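Local coordinates for protein CysE, serine acetyltransferase (Brucella abortus, PDB 4HZD) that catalyses the transfer of the acetyl group of acetyl-coenzyme A to L-serine, the step that commits serine to cysteine biosynthesis, at residues Leu166-Gly171 with Ser185-Val190; His21-Glu26 with Ala43-Gln48; Leu63-Val68 with Gln143-Ser148. All coordinates share one frame; numbering follows the deposited sequence.

Contact 1 lies in the left-handed beta-helix and holds His168 and Leu187 of the coenzyme A pocket, whereas contacts 2 and 3 involve the helices that precede the beta-helix in the chain. Contact 2 (21-26 with 43-48) is the more remote, its centre about 27 Å from that of contact 1; contact 3 (63-68 with 143-148) lies about 20 Å away between centres, and about 7 Å at the nearest atoms. Helix 51-63 runs from just after contact 2 into contact 3, their centres about 25 Å apart. Gln151 ties contact 3 to contact 1: it is hydrogen-bonded to Ser148 through its side chain and to Gly171 through its backbone.

Contact 1: Leu166-Gly171 with Ser185-Val190; sequences LDHATG and SILHGV. With COA (coenzyme A), chain C.
Ile186 O receives the Asp167 N-H (2.8 Å) nearly head-on to the carbonyl, with the Leu166 CA-H beside it at 3.3 Å from CA. This parallel bridge sets Leu166 beside Ile186 on the same face of the sheet, Leu166 CD1 against Ile186 CB. Further on, Gly189 N donates to Thr170 O at 2.9 Å. Next to this bond, Gly171 has a positive phi of 98°, at which a CB would jam against Thr170 O besides crowding Gly189 CA.

Between the two bonds, His168 and Leu187 line the coenzyme A pocket. With chi1 of -57° His168 CG is anti to its carbonyl carbon, and Leu187 CD2 meets the ring edge, 3.6 Å from His168 CD2. One ring face carries Asp167 OD1, 3.4 Å above its centre. His168 NE2 is 3.6 Å from S1P of coenzyme A, while its ND1 is hydrogen-bonded to Asp153 of a second subunit. His188 lies beside His168, planes at 83°; its NE2 bonds Thr191 of that subunit, whereas its buried ND1, 3.5 Å from His168 CB, has no polar partner. Stacked coils of this kind are the hallmark of the left-handed beta-helix of hexapeptide acyltransferases, here contributing two residues beside the coenzyme A thiol.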
loop_
_atom_site.group_PDB
_atom_site.type_symbol
_atom_site.label_atom_id
_atom_site.label_comp_id
_atom_site.label_asym_id
_atom_site.label_seq_id
_atom_site.Cartn_x
_atom_site.Cartn_y
_atom_site.Cartn_z
ATOM N N LEU A 166 3.137 11.198 -28.328
ATOM C CA LEU A 166 4.279 10.437 -27.818
ATOM C C LEU A 166 3.921 8.962 -27.892
ATOM O O LEU A 166 3.296 8.390 -26.965
ATOM C CB LEU A 166 4.552 10.839 -26.363
ATOM C CG LEU A 166 5.933 11.321 -25.979
ATOM C CD1 LEU A 166 6.395 12.481 -26.874
ATOM C CD2 LEU A 166 5.974 11.726 -24.488
ATOM N N ASP A 167 4.257 8.352 -29.015
ATOM C CA ASP A 167 3.677 7.066 -29.353
ATOM C C ASP A 167 4.563 5.999 -28.744
ATOM O O ASP A 167 5.754 5.967 -29.033
ATOM C CB ASP A 167 3.600 6.929 -30.898
ATOM C CG ASP A 167 2.916 5.609 -31.368
ATOM O OD1 ASP A 167 2.234 4.928 -30.570
ATOM O OD2 ASP A 167 3.068 5.264 -32.559
ATOM N N HIS A 168 4.001 5.143 -27.880
ATOM C CA HIS A 168 4.771 4.033 -27.203
ATOM C C HIS A 168 5.649 4.553 -26.094
ATOM O O HIS A 168 5.596 4.019 -24.997
ATOM C CB HIS A 168 5.571 3.156 -28.193
ATOM C CG HIS A 168 4.724 2.525 -29.269
ATOM N ND1 HIS A 168 3.673 1.723 -28.992
ATOM C CD2 HIS A 168 4.791 2.615 -30.674
ATOM C CE1 HIS A 168 3.076 1.323 -30.149
ATOM N NE2 HIS A 168 3.756 1.868 -31.176
ATOM N N ALA A 169 6.399 5.631 -26.380
ATOM C CA ALA A 169 7.177 6.465 -25.428
ATOM C C ALA A 169 8.390 5.879 -24.740
ATOM O O ALA A 169 9.296 6.630 -24.384
ATOM C CB ALA A 169 6.247 7.139 -24.385
ATOM N N THR A 170 8.435 4.571 -24.516
ATOM C CA THR A 170 9.539 4.021 -23.724
ATOM C C THR A 170 10.933 4.493 -24.205
ATOM O O THR A 170 11.307 4.262 -25.349
ATOM C CB THR A 170 9.561 2.484 -23.827
ATOM O OG1 THR A 170 8.246 1.951 -23.616
ATOM C CG2 THR A 170 10.647 1.862 -22.861
ATOM N N GLY A 171 11.718 5.095 -23.310
ATOM C CA GLY A 171 13.135 5.379 -23.587
ATOM C C GLY A 171 13.356 6.822 -24.045
ATOM O O GLY A 171 14.468 7.205 -24.352
ATOM N N SER A 185 4.889 14.403 -33.688
ATOM C CA SER A 185 4.768 13.013 -33.244
ATOM C C SER A 185 6.144 12.448 -32.967
ATOM O O SER A 185 7.066 12.561 -33.804
ATOM C CB SER A 185 4.044 12.142 -34.271
ATOM O OG SER A 185 2.729 12.635 -34.469
ATOM N N ILE A 186 6.309 11.856 -31.778
ATOM C CA ILE A 186 7.594 11.291 -31.358
ATOM C C ILE A 186 7.412 9.827 -30.914
ATOM O O ILE A 186 6.526 9.507 -30.114
ATOM C CB ILE A 186 8.260 12.116 -30.220
ATOM C CG1 ILE A 186 8.347 13.621 -30.562
ATOM C CG2 ILE A 186 9.647 11.559 -29.857
ATOM C CD1 ILE A 186 8.992 14.460 -29.478
ATOM N N LEU A 187 8.252 8.936 -31.422
ATOM C CA LEU A 187 8.146 7.535 -31.023
ATOM C C LEU A 187 9.044 7.162 -29.830
ATOM O O LEU A 187 9.717 8.015 -29.298
ATOM C CB LEU A 187 8.286 6.614 -32.258
ATOM C CG LEU A 187 6.800 6.460 -32.690
ATOM C CD1 LEU A 187 6.384 7.371 -33.832
ATOM C CD2 LEU A 187 6.392 5.011 -32.887
ATOM N N HIS A 188 9.000 5.908 -29.385
ATOM C CA HIS A 188 9.901 5.398 -28.317
ATOM C C HIS A 188 11.343 5.336 -28.793
ATOM O O HIS A 188 11.613 5.283 -30.012
ATOM C CB HIS A 188 9.499 3.985 -27.923
ATOM C CG HIS A 188 9.450 3.039 -29.099
ATOM N ND1 HIS A 188 8.515 3.146 -30.068
ATOM C CD2 HIS A 188 10.272 1.964 -29.456
ATOM C CE1 HIS A 188 8.706 2.180 -30.989
ATOM N NE2 HIS A 188 9.795 1.461 -30.622
ATOM N N GLY A 189 12.250 5.341 -27.824
ATOM C CA GLY A 189 13.706 5.252 -28.038
ATOM C C GLY A 189 14.302 6.541 -28.606
ATOM O O GLY A 189 15.396 6.530 -29.137
ATOM N N VAL A 190 13.575 7.639 -28.490
ATOM C CA VAL A 190 14.019 8.916 -29.081
ATOM C C VAL A 190 14.791 9.767 -28.076
ATOM O O VAL A 190 14.373 9.899 -26.912
ATOM C CB VAL A 190 12.868 9.698 -29.724
ATOM C CG1 VAL A 190 13.305 11.138 -30.032
ATOM C CG2 VAL A 190 12.438 8.990 -31.015
HETATM N N1A COA C . 17.008 3.715 -42.085
HETATM C C2A COA C . 17.838 3.735 -43.151
HETATM N N3A COA C . 17.416 3.967 -44.413
HETATM C C4A COA C . 16.095 4.175 -44.677
HETATM C C5A COA C . 15.123 4.154 -43.571
HETATM C C6A COA C . 15.670 3.906 -42.208
HETATM N N6A COA C . 14.866 3.870 -41.113
HETATM N N7A COA C . 13.914 4.391 -44.129
HETATM C C8A COA C . 14.091 4.553 -45.469
HETATM N N9A COA C . 15.393 4.420 -45.787
HETATM C C1B COA C . 16.024 4.511 -47.131
HETATM C C2B COA C . 15.667 3.324 -48.013
HETATM O O2B COA C . 16.518 2.206 -47.749
HETATM C C3B COA C . 15.870 3.892 -49.405
HETATM O O3B COA C . 17.242 3.734 -49.818
HETATM P P3B COA C . 17.662 3.244 -51.309
HETATM O O7A COA C . 16.844 4.164 -52.197
HETATM O O8A COA C . 17.267 1.782 -51.367
HETATM O O9A COA C . 19.165 3.444 -51.378
HETATM C C4B COA C . 15.513 5.375 -49.247
HETATM O O4B COA C . 15.626 5.683 -47.850
HETATM C C5B COA C . 14.093 5.691 -49.710
HETATM O O5B COA C . 13.158 4.965 -48.906
HETATM P P1A COA C . 11.586 5.329 -48.851
HETATM O O1A COA C . 10.914 4.253 -48.022
HETATM O O2A COA C . 11.110 5.603 -50.264
HETATM O O3A COA C . 11.587 6.732 -48.032
HETATM P P2A COA C . 10.359 7.277 -47.123
HETATM O O4A COA C . 9.071 6.815 -47.758
HETATM O O5A COA C . 10.563 8.755 -46.860
HETATM O O6A COA C . 10.562 6.481 -45.723
HETATM C CBP COA C . 10.309 6.713 -43.266
HETATM C CCP COA C . 9.629 6.569 -44.632
HETATM C CDP COA C . 11.813 6.863 -43.446
HETATM C CEP COA C . 9.749 7.983 -42.618
HETATM C CAP COA C . 9.980 5.450 -42.421
HETATM O OAP COA C . 10.374 4.230 -43.089
HETATM C C9P COA C . 10.565 5.436 -41.020
HETATM O O9P COA C . 11.557 4.761 -40.750
HETATM N N8P COA C . 9.925 6.192 -40.125
HETATM C C7P COA C . 9.746 5.826 -38.737
HETATM C C6P COA C . 8.489 4.992 -38.497
HETATM C C5P COA C . 8.577 4.330 -37.139
HETATM O O5P COA C . 9.471 4.633 -36.361
HETATM N N4P COA C . 7.621 3.418 -36.882
HETATM C C3P COA C . 7.577 2.515 -35.744
HETATM C C2P COA C . 6.173 1.950 -35.541
HETATM S S1P COA C . 6.051 1.245 -33.881
#

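Contact 2: His21-Glu26 with Ala43-Gln48; sequences HSIRAE and ATILNQ
Arg24 reaches from helix 18-33 to the end of helix 38-46, where its guanidinium meets Leu46 O. The strong bond is from NH2, 2.9 Å long with an angle of 155° at the hydrogen; it arrives in the carbonyl plane on a lone pair, and Leu46 O in turn sits close to the guanidinium plane. NH1 adds a weak second bond to the same oxygen at 3.4 Å, so that one carbonyl is shared by both terminal nitrogens. A bend at chi3 (67°) turns the planar group toward that carbonyl. Gln48 O also lies near NH1, at 3.1 Å. Leu46 contributes its side chain as well, CD2 lying 4.0 Å above the guanidinium plane toward its rim.

Two other carbonyls of 43-48, those of Ile45 and Ala43, have partners of their own. Ile45 O accepts the backbone N-H of Gln48. Ala43 O is gripped twice: by the side-chain amide of Gln48, NE2 to O 2.9 Å, and by Gln75 of a third subunit, whose OE1 also takes the Asn47 amide. On the other helix Ser22 OG is hydrogen-bonded to Pro18 O, and Glu26 OE1 to the backbone N of Met109.

The apolar part of the contact is Ile23 and Ile45, whose side chains meet at about a right angle, CG2 of Ile23 being 3.6 Å from CD1 of Ile45. Val112 of helix 109-113 touches both, closing an apolar core. Consecutive helices packed through branched aliphatic side chains, with an arginine bonded at the C-terminal end of helix 38-46, make up this part of the alpha-helical N-terminal domain of serine acetyltransferases.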
loop_
_atom_site.group_PDB
_atom_site.type_symbol
_atom_site.label_atom_id
_atom_site.label_comp_id
_atom_site.label_asym_id
_atom_site.label_seq_id
_atom_site.Cartn_x
_atom_site.Cartn_y
_atom_site.Cartn_z
ATOM N N HIS A 21 -17.656 14.034 -23.472
ATOM C CA HIS A 21 -18.900 13.265 -23.526
ATOM C C HIS A 21 -18.683 11.895 -24.091
ATOM O O HIS A 21 -19.251 10.929 -23.574
ATOM C CB HIS A 21 -20.025 14.010 -24.272
ATOM C CG HIS A 21 -20.424 15.302 -23.611
ATOM N ND1 HIS A 21 -20.421 16.481 -24.268
ATOM C CD2 HIS A 21 -20.802 15.582 -22.291
ATOM C CE1 HIS A 21 -20.795 17.467 -23.416
ATOM N NE2 HIS A 21 -21.020 16.919 -22.210
ATOM N N SER A 22 -17.878 11.768 -25.145
ATOM C CA SER A 22 -17.580 10.418 -25.662
ATOM C C SER A 22 -16.850 9.583 -24.621
ATOM O O SER A 22 -17.118 8.390 -24.489
ATOM C CB SER A 22 -16.730 10.431 -26.935
ATOM O OG SER A 22 -17.223 11.400 -27.808
ATOM N N ILE A 23 -15.898 10.196 -23.914
ATOM C CA ILE A 23 -15.167 9.467 -22.887
ATOM C C ILE A 23 -16.123 8.971 -21.782
ATOM O O ILE A 23 -16.020 7.840 -21.372
ATOM C CB ILE A 23 -13.999 10.289 -22.289
ATOM C CG1 ILE A 23 -12.838 10.332 -23.290
ATOM C CG2 ILE A 23 -13.527 9.692 -20.939
ATOM C CD1 ILE A 23 -11.840 11.453 -23.010
ATOM N N ARG A 24 -17.054 9.804 -21.336
ATOM C CA ARG A 24 -18.039 9.375 -20.324
ATOM C C ARG A 24 -18.892 8.175 -20.818
ATOM O O ARG A 24 -19.104 7.208 -20.082
ATOM C CB ARG A 24 -18.939 10.546 -19.920
ATOM C CG ARG A 24 -18.224 11.654 -19.132
ATOM C CD ARG A 24 -19.283 12.596 -18.499
ATOM N NE ARG A 24 -20.054 11.907 -17.459
ATOM C CZ ARG A 24 -19.626 11.687 -16.219
ATOM N NH1 ARG A 24 -18.416 12.073 -15.843
ATOM N NH2 ARG A 24 -20.405 11.079 -15.343
ATOM N N ALA A 25 -19.370 8.250 -22.062
ATOM C CA ALA A 25 -20.157 7.159 -22.648
ATOM C C ALA A 25 -19.348 5.850 -22.775
ATOM O O ALA A 25 -19.833 4.739 -22.458
ATOM C CB ALA A 25 -20.695 7.594 -24.000
ATOM N N GLU A 26 -18.124 5.978 -23.274
ATOM C CA GLU A 26 -17.209 4.837 -23.439
ATOM C C GLU A 26 -16.890 4.190 -22.082
ATOM O O GLU A 26 -16.777 2.959 -21.985
ATOM C CB GLU A 26 -15.916 5.281 -24.150
ATOM C CG GLU A 26 -16.030 5.582 -25.666
ATOM C CD GLU A 26 -14.965 6.576 -26.181
ATOM O OE1 GLU A 26 -13.986 6.879 -25.463
ATOM O OE2 GLU A 26 -15.099 7.096 -27.321
ATOM N N ALA A 43 -14.026 5.712 -10.504
ATOM C CA ALA A 43 -13.159 6.604 -9.720
ATOM C C ALA A 43 -12.333 7.479 -10.649
ATOM O O ALA A 43 -11.965 8.624 -10.293
ATOM C CB ALA A 43 -12.255 5.802 -8.817
ATOM N N THR A 44 -12.013 6.957 -11.838
ATOM C CA THR A 44 -11.196 7.777 -12.723
ATOM C C THR A 44 -11.956 8.637 -13.743
ATOM O O THR A 44 -11.465 9.690 -14.094
ATOM C CB THR A 44 -9.851 7.152 -13.254
ATOM O OG1 THR A 44 -9.617 7.407 -14.656
ATOM C CG2 THR A 44 -9.510 5.776 -12.743
ATOM N N ILE A 45 -13.118 8.174 -14.212
ATOM C CA ILE A 45 -13.894 8.935 -15.188
ATOM C C ILE A 45 -15.275 9.318 -14.626
ATOM O O ILE A 45 -15.605 10.493 -14.547
ATOM C CB ILE A 45 -14.163 8.092 -16.460
ATOM C CG1 ILE A 45 -12.855 7.604 -17.136
ATOM C CG2 ILE A 45 -15.129 8.804 -17.402
ATOM C CD1 ILE A 45 -12.015 8.683 -17.782
ATOM N N LEU A 46 -16.094 8.311 -14.302
ATOM C CA LEU A 46 -17.543 8.553 -14.170
ATOM C C LEU A 46 -17.925 9.422 -12.957
ATOM O O LEU A 46 -18.852 10.203 -13.041
ATOM C CB LEU A 46 -18.331 7.254 -14.276
ATOM C CG LEU A 46 -18.288 6.718 -15.715
ATOM C CD1 LEU A 46 -18.642 5.255 -15.792
ATOM C CD2 LEU A 46 -19.191 7.526 -16.645
ATOM N N ASN A 47 -17.189 9.320 -11.858
ATOM C CA ASN A 47 -17.420 10.201 -10.712
ATOM C C ASN A 47 -16.813 11.604 -10.888
ATOM O O ASN A 47 -17.024 12.450 -10.027
ATOM C CB ASN A 47 -16.857 9.624 -9.383
ATOM C CG ASN A 47 -17.541 8.345 -8.934
ATOM O OD1 ASN A 47 -18.628 8.027 -9.390
ATOM N ND2 ASN A 47 -16.896 7.607 -8.022
ATOM N N GLN A 48 -16.017 11.831 -11.940
ATOM C CA GLN A 48 -15.315 13.105 -12.074
ATOM C C GLN A 48 -16.255 14.099 -12.743
ATOM O O GLN A 48 -17.010 13.730 -13.646
ATOM C CB GLN A 48 -14.027 12.933 -12.906
ATOM C CG GLN A 48 -13.058 11.897 -12.331
ATOM C CD GLN A 48 -12.292 12.409 -11.122
ATOM O OE1 GLN A 48 -12.360 13.589 -10.791
ATOM N NE2 GLN A 48 -11.543 11.528 -10.471
#

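Contact 3: Leu63-Val68 with Gln143-Ser148; sequences LGHPDV and QSRSSS
Arg145 extends from helix 136-149 to the C-terminal end of helix 51-63, and its NE donates to Leu63 O at 2.6 Å, nearly straight at 166°. The oxygen lies near the guanidinium plane, although the donor itself is tilted from the plane of the carbonyl. NH2 adds weak bonds to Leu63 O and to Gly64 O, the latter 3.1 Å away, so NE and NH2 between them reach two successive carbonyls, Gly64 O obliquely.

A bend at chi2 (83°), after CG has left anti to the backbone N, steers the chain along Leu63. The two side chains run antiparallel alongside one another, with Leu63 CD2 packed 3.8 Å from Arg145 CG. His65 instead comes in roughly perpendicular to the arginine: its CB lies 3.9 Å above the guanidinium plane, nearer the margin of the group than its middle, and the ring is turned 64° from that plane. The ring's rotation is fixed from within the beta turn, where Asp67 N donates to His65 ND1 at 3.0 Å. Asp67 makes its salt bridge with Arg58 of a fifth subunit.

Because ND1 accepts a backbone N-H, a proton on NE2 alone is the likely state, which would suit a histidine beside an arginine. The cationic group of Arg145 is thus met here by backbone carbonyls at a helix end, whose partial negative charge probably favours it.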
loop_
_atom_site.group_PDB
_atom_site.type_symbol
_atom_site.label_atom_id
_atom_site.label_comp_id
_atom_site.label_asym_id
_atom_site.label_seq_id
_atom_site.Cartn_x
_atom_site.Cartn_y
_atom_site.Cartn_z
ATOM N N LEU A 63 1.449 7.998 -10.757
ATOM C CA LEU A 63 2.715 8.512 -10.175
ATOM C C LEU A 63 2.746 8.371 -8.660
ATOM O O LEU A 63 3.830 8.388 -8.049
ATOM C CB LEU A 63 2.893 10.007 -10.558
ATOM C CG LEU A 63 2.921 10.345 -12.053
ATOM C CD1 LEU A 63 2.811 11.844 -12.260
ATOM C CD2 LEU A 63 4.182 9.762 -12.683
ATOM N N GLY A 64 1.575 8.285 -8.034
ATOM C CA GLY A 64 1.521 8.117 -6.562
ATOM C C GLY A 64 2.454 7.049 -5.986
ATOM O O GLY A 64 2.598 5.983 -6.578
ATOM N N HIS A 65 3.078 7.348 -4.840
ATOM C CA HIS A 65 4.036 6.468 -4.141
ATOM C C HIS A 65 4.042 6.807 -2.656
ATOM O O HIS A 65 3.752 7.938 -2.301
ATOM C CB HIS A 65 5.425 6.731 -4.694
ATOM C CG HIS A 65 6.445 5.719 -4.268
ATOM N ND1 HIS A 65 7.155 5.858 -3.150
ATOM C CD2 HIS A 65 6.837 4.512 -4.844
ATOM C CE1 HIS A 65 7.957 4.790 -2.984
ATOM N NE2 HIS A 65 7.781 3.974 -4.032
ATOM N N PRO A 66 4.394 5.843 -1.761
ATOM C CA PRO A 66 4.501 6.252 -0.356
ATOM C C PRO A 66 5.344 7.541 -0.181
ATOM O O PRO A 66 5.081 8.336 0.727
ATOM C CB PRO A 66 5.134 5.023 0.347
ATOM C CG PRO A 66 5.232 3.932 -0.690
ATOM C CD PRO A 66 4.522 4.381 -1.941
ATOM N N ASP A 67 6.311 7.781 -1.072
ATOM C CA ASP A 67 7.177 8.964 -0.959
ATOM C C ASP A 67 6.448 10.293 -1.122
ATOM O O ASP A 67 6.752 11.240 -0.423
ATOM C CB ASP A 67 8.256 8.914 -2.022
ATOM C CG ASP A 67 9.389 7.989 -1.667
ATOM O OD1 ASP A 67 9.784 7.884 -0.469
ATOM O OD2 ASP A 67 9.906 7.381 -2.621
ATOM N N VAL A 68 5.531 10.365 -2.082
ATOM C CA VAL A 68 4.682 11.550 -2.283
ATOM C C VAL A 68 3.347 11.004 -2.823
ATOM O O VAL A 68 3.314 10.408 -3.913
ATOM C CB VAL A 68 5.205 12.563 -3.332
ATOM C CG1 VAL A 68 4.188 13.703 -3.497
ATOM C CG2 VAL A 68 6.596 13.085 -3.017
ATOM N N GLN A 143 9.853 14.583 -12.662
ATOM C CA GLN A 143 10.744 14.110 -13.738
ATOM C C GLN A 143 11.267 12.709 -13.401
ATOM O O GLN A 143 11.256 11.816 -14.245
ATOM C CB GLN A 143 11.950 15.042 -13.943
ATOM C CG GLN A 143 12.982 14.488 -14.933
ATOM C CD GLN A 143 14.302 15.260 -14.923
ATOM O OE1 GLN A 143 14.543 16.083 -14.035
ATOM N NE2 GLN A 143 15.137 15.031 -15.935
ATOM N N SER A 144 11.664 12.540 -12.149
ATOM C CA SER A 144 12.213 11.279 -11.648
ATOM C C SER A 144 11.177 10.198 -11.654
ATOM O O SER A 144 11.433 9.051 -12.113
ATOM C CB SER A 144 12.771 11.461 -10.214
ATOM O OG SER A 144 13.191 10.208 -9.702
ATOM N N ARG A 145 9.988 10.530 -11.153
ATOM C CA ARG A 145 8.918 9.550 -11.137
ATOM C C ARG A 145 8.435 9.199 -12.562
ATOM O O ARG A 145 8.164 8.030 -12.882
ATOM C CB ARG A 145 7.774 10.058 -10.246
ATOM C CG ARG A 145 6.766 8.985 -9.964
ATOM C CD ARG A 145 7.172 8.065 -8.807
ATOM N NE ARG A 145 6.026 7.199 -8.649
ATOM C CZ ARG A 145 6.040 5.880 -8.612
ATOM N NH1 ARG A 145 7.172 5.190 -8.644
ATOM N NH2 ARG A 145 4.891 5.258 -8.500
ATOM N N SER A 146 8.376 10.202 -13.441
ATOM C CA SER A 146 7.990 9.943 -14.840
ATOM C C SER A 146 9.038 9.078 -15.529
ATOM O O SER A 146 8.685 8.103 -16.227
ATOM C CB SER A 146 7.717 11.242 -15.621
ATOM O OG SER A 146 7.500 10.979 -17.005
ATOM N N SER A 147 10.322 9.371 -15.288
ATOM C CA SER A 147 11.366 8.518 -15.875
ATOM C C SER A 147 11.173 7.063 -15.457
ATOM O O SER A 147 11.339 6.148 -16.268
ATOM C CB SER A 147 12.774 8.991 -15.480
ATOM O OG SER A 147 13.725 8.274 -16.244
ATOM N N SER A 148 10.813 6.841 -14.187
ATOM C CA SER A 148 10.745 5.461 -13.645
ATOM C C SER A 148 9.472 4.725 -14.052
ATOM O O SER A 148 9.507 3.520 -14.324
ATOM C CB SER A 148 10.913 5.455 -12.111
ATOM O OG SER A 148 10.454 4.225 -11.586
#